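Long-range contact in chitinase (Thermococcus kodakarensis KOD1, PDB 5DHE), which hydrolyses chitin, the domain described here being one of its chitin-binding modules, which probably anchors the enzyme to its substrate: residues W33-K38 and E86-Y91. Residues are numbered along the deposited sequence; the frame is centred on the assembly and turned at random.
Sequences WVVKVK and EAMYLY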
# COMPACT_ATOMS: atom_id res chain seq x y z
N TRP A 33 1.16 8.86 -6.05
CA TRP A 33 1.67 7.51 -5.85
C TRP A 33 0.58 6.46 -5.97
O TRP A 33 -0.61 6.76 -5.87
CB TRP A 33 2.38 7.40 -4.48
CG TRP A 33 1.59 7.81 -3.27
CD1 TRP A 33 1.68 9.00 -2.59
CD2 TRP A 33 0.62 7.02 -2.56
NE1 TRP A 33 0.85 8.98 -1.50
CE2 TRP A 33 0.18 7.79 -1.46
CE3 TRP A 33 0.08 5.74 -2.76
CZ2 TRP A 33 -0.78 7.32 -0.56
CZ3 TRP A 33 -0.87 5.27 -1.86
CH2 TRP A 33 -1.30 6.05 -0.77
N VAL A 34 0.99 5.22 -6.20
CA VAL A 34 0.07 4.10 -6.31
C VAL A 34 0.68 2.92 -5.58
O VAL A 34 1.86 2.62 -5.78
CB VAL A 34 -0.13 3.68 -7.78
CG1 VAL A 34 -0.99 2.40 -7.85
CG2 VAL A 34 -0.76 4.81 -8.58
N VAL A 35 -0.08 2.28 -4.70
CA VAL A 35 0.42 1.08 -4.02
C VAL A 35 -0.52 -0.05 -4.42
O VAL A 35 -1.71 -0.01 -4.12
CB VAL A 35 0.43 1.21 -2.48
CG1 VAL A 35 0.73 -0.16 -1.83
CG2 VAL A 35 1.52 2.19 -2.07
N LYS A 36 0.02 -1.05 -5.12
CA LYS A 36 -0.77 -2.20 -5.54
C LYS A 36 -0.53 -3.30 -4.50
O LYS A 36 0.60 -3.56 -4.10
CB LYS A 36 -0.35 -2.67 -6.94
CG LYS A 36 -0.51 -1.58 -7.99
CD LYS A 36 -0.37 -2.11 -9.41
CE LYS A 36 -1.52 -3.01 -9.80
NZ LYS A 36 -1.50 -3.32 -11.26
N VAL A 37 -1.62 -3.94 -4.09
CA VAL A 37 -1.54 -4.96 -3.06
C VAL A 37 -2.04 -6.32 -3.55
O VAL A 37 -3.12 -6.41 -4.13
CB VAL A 37 -2.36 -4.52 -1.83
CG1 VAL A 37 -2.38 -5.61 -0.76
CG2 VAL A 37 -1.79 -3.22 -1.29
N LYS A 38 -1.24 -7.35 -3.31
CA LYS A 38 -1.58 -8.71 -3.69
C LYS A 38 -2.15 -9.41 -2.45
O LYS A 38 -1.45 -9.59 -1.47
CB LYS A 38 -0.33 -9.46 -4.17
CG LYS A 38 -0.63 -10.84 -4.71
CD LYS A 38 0.65 -11.54 -5.12
CE LYS A 38 0.33 -12.88 -5.76
NZ LYS A 38 1.57 -13.67 -5.97
N GLU A 86 0.30 -10.67 0.49
CA GLU A 86 1.47 -11.41 0.04
C GLU A 86 2.54 -10.46 -0.49
O GLU A 86 3.73 -10.79 -0.47
CB GLU A 86 1.06 -12.40 -1.05
CG GLU A 86 0.11 -13.49 -0.55
CD GLU A 86 -0.34 -14.42 -1.66
OE1 GLU A 86 -0.70 -13.93 -2.75
OE2 GLU A 86 -0.34 -15.65 -1.44
N ALA A 87 2.12 -9.29 -0.95
CA ALA A 87 3.07 -8.32 -1.48
C ALA A 87 2.45 -6.97 -1.71
O ALA A 87 1.24 -6.87 -1.91
CB ALA A 87 3.65 -8.83 -2.80
N MET A 88 3.27 -5.92 -1.64
CA MET A 88 2.79 -4.58 -1.94
C MET A 88 3.82 -3.96 -2.85
O MET A 88 5.02 -4.20 -2.71
CB MET A 88 2.62 -3.73 -0.69
CG MET A 88 1.63 -4.32 0.28
SD MET A 88 1.09 -3.07 1.46
CE MET A 88 2.49 -2.94 2.41
N TYR A 89 3.34 -3.18 -3.82
CA TYR A 89 4.23 -2.54 -4.78
C TYR A 89 3.98 -1.04 -4.84
O TYR A 89 2.83 -0.61 -4.97
CB TYR A 89 3.99 -3.12 -6.18
CG TYR A 89 4.09 -4.61 -6.27
CD1 TYR A 89 3.06 -5.43 -5.80
CD2 TYR A 89 5.23 -5.22 -6.79
CE1 TYR A 89 3.17 -6.81 -5.85
CE2 TYR A 89 5.34 -6.58 -6.85
CZ TYR A 89 4.32 -7.38 -6.38
OH TYR A 89 4.45 -8.74 -6.44
N LEU A 90 5.04 -0.25 -4.76
CA LEU A 90 4.91 1.20 -4.84
C LEU A 90 5.34 1.70 -6.21
O LEU A 90 6.47 1.45 -6.66
CB LEU A 90 5.78 1.88 -3.77
CG LEU A 90 5.88 3.42 -3.90
CD1 LEU A 90 4.53 4.06 -3.59
CD2 LEU A 90 6.93 3.96 -2.91
N TYR A 91 4.43 2.39 -6.88
CA TYR A 91 4.70 2.95 -8.20
C TYR A 91 4.55 4.46 -8.15
O TYR A 91 3.62 5.00 -7.53
CB TYR A 91 3.69 2.43 -9.23
CG TYR A 91 3.81 0.96 -9.50
CD1 TYR A 91 4.72 0.48 -10.44
CD2 TYR A 91 3.03 0.04 -8.80
CE1 TYR A 91 4.84 -0.90 -10.68
CE2 TYR A 91 3.14 -1.32 -9.02
CZ TYR A 91 4.04 -1.78 -9.96
OH TYR A 91 4.15 -3.13 -10.19
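Lys36 and Tyr91 meet because both set CG opposite their own carbonyl carbon (chi1 -59° and -67°), and the nearly extended chi2 of the lysine then lays CG and CD obliquely against the ring at CD2 and CE2, before a bend at chi3 leads CE and NZ on. In the conformer described, CD lies 3.6 Å from Tyr91 CE2; a second conformer of Lys36 makes this contact provisional. An alanine in place of Tyr91 would probably leave the Lys36 methylenes without the ring they lie against. Tyr89, on the same face, brings its ring edge to a carbonyl, with CD1 3.5 Å from Lys36 O in the ring plane. At the far end the extended Lys38 chain passes Glu86, CE 3.4 Å from OE1; the salt bridge from Lys38 NZ to Glu86 OE1 is long at 3.9 Å, and Glu86 OE2 pairs with Lys40.

Six backbone hydrogen bonds define the antiparallel register: two each for Val34-Tyr91 and Lys36-Tyr89, Glu86 N to Lys38 O, and the nearly straight Lys38 N to Ala87 O (2.9 Å, 177°). On the reverse face Val35 CG2 touches Leu90 CD1 at 3.9 Å, and Val37 CG2 lies 3.9 Å from Met88 CG, the two side chains running alongside each other. This apolar face packs on Phe9, Val23 and Leu25 of strands 9-15 and 18-26, so the pair forms part of the beta-sandwich core. Within its own sheet it is flanked by strand 59-64 beside 34-39 and by strand 95-99 beside 85-92.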